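Local coordinates for Di-haem cytochrome c peroxidase family protein (Burkholderia thailandensis E264, PDB 6NX0) that carries two c-type haems, probably works as a peroxidase with electron-transfer activity, and forms an atypically stable bis-Fe(IV) state, at residues A[372-377]-A[454-459]; A[390-395]-A[447-451]. All blocks are in the same frame, centred on the assembly; numbering follows the deposited sequence.

Interaction 1: A[372-377]-A[454-459]. With HEC (heme c), chain C.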
loop_
_atom_site.group_PDB
_atom_site.type_symbol
_atom_site.label_atom_id
_atom_site.label_comp_id
_atom_site.label_asym_id
_atom_site.label_seq_id
_atom_site.Cartn_x
_atom_site.Cartn_y
_atom_site.Cartn_z
ATOM N N LEU A 372 -5.468 -2.414 5.892
ATOM C CA LEU A 372 -6.378 -1.365 6.338
ATOM C C LEU A 372 -6.006 -0.771 7.694
ATOM O O LEU A 372 -6.749 0.080 8.204
ATOM C CB LEU A 372 -7.820 -1.908 6.377
ATOM C CG LEU A 372 -8.329 -2.417 5.020
ATOM C CD1 LEU A 372 -9.778 -2.873 5.119
ATOM C CD2 LEU A 372 -8.189 -1.342 3.961
ATOM N N ARG A 373 -4.901 -1.192 8.306
ATOM C CA ARG A 373 -4.501 -0.553 9.555
ATOM C C ARG A 373 -4.198 0.915 9.295
ATOM O O ARG A 373 -3.554 1.269 8.307
ATOM C CB ARG A 373 -3.298 -1.255 10.172
ATOM C CG ARG A 373 -3.686 -2.646 10.700
ATOM C CD ARG A 373 -2.515 -3.485 11.094
ATOM N NE ARG A 373 -2.906 -4.676 11.864
ATOM C CZ ARG A 373 -3.118 -4.681 13.172
ATOM N NH1 ARG A 373 -3.034 -3.550 13.867
ATOM N NH2 ARG A 373 -3.459 -5.806 13.785
ATOM N N ASN A 374 -4.693 1.764 10.194
ATOM C CA ASN A 374 -4.590 3.225 10.138
ATOM C C ASN A 374 -5.295 3.838 8.943
ATOM O O ASN A 374 -5.066 5.016 8.633
ATOM C CB ASN A 374 -3.137 3.678 10.213
ATOM C CG ASN A 374 -2.527 3.287 11.517
ATOM O OD1 ASN A 374 -2.928 3.822 12.569
ATOM N ND2 ASN A 374 -1.594 2.349 11.488
ATOM N N VAL A 375 -6.217 3.107 8.310
ATOM C CA VAL A 375 -6.910 3.659 7.140
ATOM C C VAL A 375 -7.680 4.921 7.491
ATOM O O VAL A 375 -7.782 5.845 6.675
ATOM C CB VAL A 375 -7.811 2.577 6.499
ATOM C CG1 VAL A 375 -8.979 2.211 7.402
ATOM C CG2 VAL A 375 -8.276 3.018 5.088
ATOM N N ALA A 376 -8.196 5.017 8.725
ATOM C CA ALA A 376 -9.114 6.103 9.049
ATOM C C ALA A 376 -8.434 7.459 9.243
ATOM O O ALA A 376 -9.138 8.454 9.448
ATOM C CB ALA A 376 -9.897 5.733 10.311
ATOM N N ILE A 377 -7.100 7.543 9.171
ATOM C CA ILE A 377 -6.385 8.814 9.280
ATOM C C ILE A 377 -5.874 9.300 7.937
ATOM O O ILE A 377 -5.251 10.375 7.874
ATOM C CB ILE A 377 -5.222 8.744 10.295
ATOM C CG1 ILE A 377 -4.065 7.864 9.799
ATOM C CG2 ILE A 377 -5.715 8.275 11.656
ATOM C CD1 ILE A 377 -2.880 7.823 10.725
ATOM N N LEU A 454 -13.547 -0.119 11.042
ATOM C CA LEU A 454 -12.242 0.258 10.491
ATOM C C LEU A 454 -11.535 1.278 11.369
ATOM O O LEU A 454 -10.302 1.319 11.413
ATOM C CB LEU A 454 -12.404 0.794 9.075
ATOM C CG LEU A 454 -12.869 -0.269 8.061
ATOM C CD1 LEU A 454 -13.061 0.384 6.683
ATOM C CD2 LEU A 454 -11.888 -1.445 8.009
ATOM N N ARG A 455 -12.295 2.114 12.068
ATOM C CA ARG A 455 -11.671 3.096 12.943
ATOM C C ARG A 455 -10.992 2.454 14.154
ATOM O O ARG A 455 -10.120 3.080 14.765
ATOM C CB ARG A 455 -12.738 4.119 13.362
ATOM C CG ARG A 455 -13.242 4.991 12.231
ATOM C CD ARG A 455 -14.581 5.696 12.593
ATOM N NE ARG A 455 -14.437 6.539 13.785
ATOM C CZ ARG A 455 -13.984 7.792 13.779
ATOM N NH1 ARG A 455 -13.631 8.372 12.643
ATOM N NH2 ARG A 455 -13.879 8.458 14.935
ATOM N N THR A 456 -11.321 1.204 14.501
ATOM C CA THR A 456 -10.612 0.517 15.580
ATOM C C THR A 456 -9.205 0.076 15.190
ATOM O O THR A 456 -8.443 -0.377 16.056
ATOM C CB THR A 456 -11.385 -0.723 16.078
ATOM O OG1 THR A 456 -11.263 -1.824 15.150
ATOM C CG2 THR A 456 -12.856 -0.401 16.366
ATOM N N LEU A 457 -8.842 0.186 13.914
ATOM C CA LEU A 457 -7.543 -0.274 13.444
ATOM C C LEU A 457 -6.483 0.828 13.465
ATOM O O LEU A 457 -5.381 0.632 12.949
ATOM C CB LEU A 457 -7.667 -0.829 12.022
ATOM C CG LEU A 457 -8.823 -1.784 11.758
ATOM C CD1 LEU A 457 -8.770 -2.315 10.335
ATOM C CD2 LEU A 457 -8.800 -2.930 12.754
ATOM N N THR A 458 -6.792 1.977 14.039
ATOM C CA THR A 458 -5.828 3.064 14.143
ATOM C C THR A 458 -4.899 2.861 15.336
ATOM O O THR A 458 -5.352 2.646 16.465
ATOM C CB THR A 458 -6.588 4.374 14.280
ATOM O OG1 THR A 458 -7.459 4.525 13.156
ATOM C CG2 THR A 458 -5.650 5.545 14.378
ATOM N N ASP A 459 -3.594 2.937 15.082
ATOM C CA ASP A 459 -2.617 2.834 16.149
ATOM C C ASP A 459 -2.794 3.990 17.127
ATOM O O ASP A 459 -3.260 5.077 16.771
ATOM C CB ASP A 459 -1.210 2.770 15.554
ATOM C CG ASP A 459 -0.820 1.370 15.198
ATOM O OD1 ASP A 459 -0.614 0.562 16.125
ATOM O OD2 ASP A 459 -0.738 1.046 14.006
HETATM FE FE HEC C . -11.093 -3.419 -0.214
HETATM C CHA HEC C . -8.900 -0.949 -1.129
HETATM C CHB HEC C . -12.219 -1.473 2.381
HETATM C CHC HEC C . -13.716 -5.570 0.300
HETATM C CHD HEC C . -9.778 -5.551 -2.532
HETATM N NA HEC C . -10.605 -1.592 0.522
HETATM C C1A HEC C . -9.627 -0.761 0.009
HETATM C C2A HEC C . -9.685 0.469 0.754
HETATM C C3A HEC C . -10.524 0.283 1.780
HETATM C C4A HEC C . -11.129 -1.019 1.653
HETATM C CMA HEC C . -10.984 1.321 2.800
HETATM C CAA HEC C . -8.738 1.674 0.551
HETATM C CBA HEC C . -7.479 1.532 1.390
HETATM C CGA HEC C . -6.432 2.597 1.168
HETATM O O1A HEC C . -5.315 2.391 1.734
HETATM O O2A HEC C . -6.567 3.455 0.251
HETATM N NB HEC C . -12.635 -3.534 1.083
HETATM C C1B HEC C . -12.885 -2.640 2.127
HETATM C C2B HEC C . -14.071 -3.089 2.834
HETATM C C3B HEC C . -14.540 -4.180 2.232
HETATM C C4B HEC C . -13.616 -4.502 1.154
HETATM C CMB HEC C . -14.624 -2.402 4.110
HETATM C CAB HEC C . -15.845 -4.967 2.517
HETATM C CBB HEC C . -17.078 -4.051 2.348
HETATM N NC HEC C . -11.602 -5.244 -0.910
HETATM C C1C HEC C . -12.766 -5.927 -0.617
HETATM C C2C HEC C . -12.774 -7.128 -1.405
HETATM C C3C HEC C . -11.640 -7.176 -2.117
HETATM C C4C HEC C . -10.892 -5.971 -1.851
HETATM C CMC HEC C . -13.905 -8.172 -1.280
HETATM C CAC HEC C . -11.089 -8.376 -2.905
HETATM C CBC HEC C . -12.065 -8.685 -4.060
HETATM N ND HEC C . -9.577 -3.281 -1.534
HETATM C C1D HEC C . -9.218 -4.303 -2.421
HETATM C C2D HEC C . -8.275 -3.766 -3.357
HETATM C C3D HEC C . -8.070 -2.345 -3.000
HETATM C C4D HEC C . -8.868 -2.119 -1.825
HETATM C CMD HEC C . -7.600 -4.487 -4.519
HETATM C CAD HEC C . -7.180 -1.332 -3.731
HETATM C CBD HEC C . -7.983 -0.745 -4.876
HETATM C CGD HEC C . -7.339 0.510 -5.407
HETATM O O1D HEC C . -6.399 1.030 -4.757
HETATM O O2D HEC C . -7.895 1.078 -6.393
HETATM O O HOH W 1 -3.082 -0.733 13.533
HETATM O O HOH W 2 -7.993 2.912 10.902
#

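Interaction 2: A[390-395]-A[447-451]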
loop_
_atom_site.group_PDB
_atom_site.type_symbol
_atom_site.label_atom_id
_atom_site.label_comp_id
_atom_site.label_asym_id
_atom_site.label_seq_id
_atom_site.Cartn_x
_atom_site.Cartn_y
_atom_site.Cartn_z
ATOM N N LEU A 390 -13.384 8.072 4.178
ATOM C CA LEU A 390 -13.390 6.634 4.374
ATOM C C LEU A 390 -14.767 6.054 4.094
ATOM O O LEU A 390 -14.887 4.972 3.509
ATOM C CB LEU A 390 -12.947 6.306 5.794
ATOM C CG LEU A 390 -13.001 4.821 6.177
ATOM C CD1 LEU A 390 -12.125 3.978 5.207
ATOM C CD2 LEU A 390 -12.592 4.609 7.607
ATOM N N ARG A 391 -15.833 6.764 4.485
ATOM C CA ARG A 391 -17.163 6.212 4.259
ATOM C C ARG A 391 -17.444 6.015 2.775
ATOM O O ARG A 391 -18.081 5.025 2.396
ATOM C CB ARG A 391 -18.243 7.080 4.899
ATOM C CG ARG A 391 -19.597 6.318 4.935
ATOM C CD ARG A 391 -20.769 7.154 5.365
ATOM N NE ARG A 391 -21.953 6.297 5.521
ATOM C CZ ARG A 391 -22.726 5.899 4.511
ATOM N NH1 ARG A 391 -23.777 5.113 4.760
ATOM N NH2 ARG A 391 -22.471 6.276 3.263
ATOM N N ASP A 392 -16.963 6.922 1.915
ATOM C CA ASP A 392 -17.181 6.765 0.481
ATOM C C ASP A 392 -16.450 5.539 -0.047
ATOM O O ASP A 392 -16.982 4.816 -0.895
ATOM C CB ASP A 392 -16.729 8.018 -0.286
ATOM C CG ASP A 392 -17.769 9.123 -0.298
ATOM O OD1 ASP A 392 -18.886 8.932 0.238
ATOM O OD2 ASP A 392 -17.455 10.195 -0.846
ATOM N N ALA A 393 -15.241 5.284 0.459
ATOM C CA ALA A 393 -14.488 4.097 0.051
ATOM C C ALA A 393 -15.241 2.824 0.387
ATOM O O ALA A 393 -15.236 1.873 -0.404
ATOM C CB ALA A 393 -13.116 4.081 0.708
ATOM N N VAL A 394 -15.882 2.782 1.561
ATOM C CA VAL A 394 -16.652 1.607 1.958
ATOM C C VAL A 394 -17.954 1.521 1.163
ATOM O O VAL A 394 -18.338 0.448 0.669
ATOM C CB VAL A 394 -16.912 1.656 3.474
ATOM C CG1 VAL A 394 -17.839 0.516 3.917
ATOM C CG2 VAL A 394 -15.608 1.625 4.257
ATOM N N ALA A 395 -18.667 2.647 1.032
ATOM C CA ALA A 395 -19.940 2.664 0.317
ATOM C C ALA A 395 -19.780 2.247 -1.144
ATOM O O ALA A 395 -20.694 1.663 -1.729
ATOM C CB ALA A 395 -20.560 4.061 0.404
ATOM N N VAL A 447 -23.071 0.117 6.348
ATOM C CA VAL A 447 -21.875 0.849 5.925
ATOM C C VAL A 447 -21.321 1.653 7.088
ATOM O O VAL A 447 -20.105 1.666 7.332
ATOM C CB VAL A 447 -22.213 1.732 4.717
ATOM C CG1 VAL A 447 -21.063 2.691 4.397
ATOM C CG2 VAL A 447 -22.524 0.872 3.510
ATOM N N ASP A 448 -22.204 2.344 7.831
ATOM C CA ASP A 448 -21.756 3.083 9.012
ATOM C C ASP A 448 -21.030 2.168 10.004
ATOM O O ASP A 448 -20.022 2.551 10.611
ATOM C CB ASP A 448 -22.942 3.747 9.717
ATOM C CG ASP A 448 -23.711 4.756 8.845
ATOM O OD1 ASP A 448 -23.214 5.249 7.810
ATOM O OD2 ASP A 448 -24.864 5.075 9.228
ATOM N N ASP A 449 -21.559 0.957 10.223
ATOM C CA ASP A 449 -20.955 0.039 11.176
ATOM C C ASP A 449 -19.586 -0.453 10.706
ATOM O O ASP A 449 -18.665 -0.587 11.518
ATOM C CB ASP A 449 -21.901 -1.133 11.421
ATOM C CG ASP A 449 -23.174 -0.729 12.170
ATOM O OD1 ASP A 449 -23.250 0.412 12.685
ATOM O OD2 ASP A 449 -24.108 -1.574 12.234
ATOM N N LEU A 450 -19.438 -0.709 9.396
ATOM C CA LEU A 450 -18.136 -1.066 8.842
ATOM C C LEU A 450 -17.114 0.044 9.061
ATOM O O LEU A 450 -15.977 -0.228 9.467
ATOM C CB LEU A 450 -18.268 -1.383 7.358
ATOM C CG LEU A 450 -18.831 -2.774 7.024
ATOM C CD1 LEU A 450 -19.284 -2.842 5.565
ATOM C CD2 LEU A 450 -17.824 -3.837 7.319
ATOM N N VAL A 451 -17.508 1.299 8.824
ATOM C CA VAL A 451 -16.611 2.421 9.126
ATOM C C VAL A 451 -16.220 2.425 10.601
ATOM O O VAL A 451 -15.047 2.589 10.945
ATOM C CB VAL A 451 -17.266 3.745 8.711
ATOM C CG1 VAL A 451 -16.452 4.946 9.221
ATOM C CG2 VAL A 451 -17.460 3.799 7.219
#

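Interaction 1: A[372-377]-A[454-459]
L372 and L454 meet through their outer methyls, CD1 to CD2 at 3.9 Å, beside the second haem of this cytochrome c fold, where a type II turn (L372 to V375) packs on L454 of helix 444-455 and the type I turn from R455 to T458. The other methyl of L372, CD2, lies 3.6 Å from C3A of the haem, and the L372 side chain also touches the axial ligand H305. V375 divides its branches in the same way: with CG1 wedged between the backbone N and the carbonyl carbon (chi1 68°), CG1 faces CB of L454 while CG2 reaches the haem methyl CMA. L457 lays CD1 against CB and the carbonyl oxygen of L372, and farther out A376 CB rests on CG of R455.

Beyond this apolar layer N374, on a left-handed backbone, fastens the two segments with three hydrogen bonds. Its N donates to O of L457 (3.1 Å), approaching from above the carbonyl plane. Its side-chain amide meets D459 twice: OD1 accepts from the backbone N of D459 at 2.7 Å, and ND2 donates to OD2 of D459, which sits in the amide plane and accepts on its anti lone pair. Amide and carboxylate are turned 31° apart. D459 is shared further, OD1 going to S269 and OD2 also to Y165, while R373 forms a salt bridge with D273 and a cation-pi contact with Y165. Two waters add further links. One joins NH1 of R373 to O of L457 and, weakly, to D459; the other accepts from N of A376 at 3.0 Å, donates to O of L454 and also binds OG1 of T458.

Interaction 2: A[390-395]-A[447-451]
V394 and V447 lie alongside each other, pointing opposite ways, CG1 to CG1 at 3.9 Å, at the centre of a helix-helix packing in the cytochrome c domain of the second haem. The segments 390-395 and 447-451 of helices 390-399 and 444-455 run at 123° between their N-to-C directions, their axes 9.5 Å apart at closest approach. The buried part is mainly aliphatic. V394 carries its CG1 anti to the backbone N, which sets that methyl against V447 CG1 and CB of L450, while its CG2 lies against CG2 of V451. The latter methyl also sits 3.8 Å from CA of R391, bringing valine and helix backbone close together. L390, whose side chain also approaches the haem, adds a looser touch through CD2 to V451 CG1. On the inner side, L450 continues to F293 and L292 of helix 284-293, near the haem-bound C301.

Toward the partly exposed side the chemistry changes to charge. The extended chain of R391 runs across V447, and one face of its guanidinium is covered by V447 CG1, 3.6 Å above the plane and over its centre. Such a methyl lid leaves the edge for the salt bridge: R391 presents its NE/NH1 side, both nitrogens donating to OD1 of D448, whose carboxylate is turned 63° from the guanidinium. NH1 has a second acidic partner in D444, so two carboxylates share this arginine. The shorter, straighter bond is NE to OD1 of D448, 2.8 Å with an N-H...O angle of 158°, met nearly along the C-O axis.

Overall arrangement
Both contacts use helix 444-455: interaction 2 takes its middle, interaction 1 its last residues and the turn beyond. They join directly through L454, whose CD1 lies 3.7 Å from V394 CG2, and through L390, which packs on V375 and A376; the apolar layers are thus continuous beside the haem. Interaction 1 is the more buried and ties turn to turn with backbone, amide and water bonds. Interaction 2 joins two regular helices, whose internal bonds already occupy the backbone, so its contact is mainly aliphatic inside, with one arginine-aspartate bridge at its partly exposed margin.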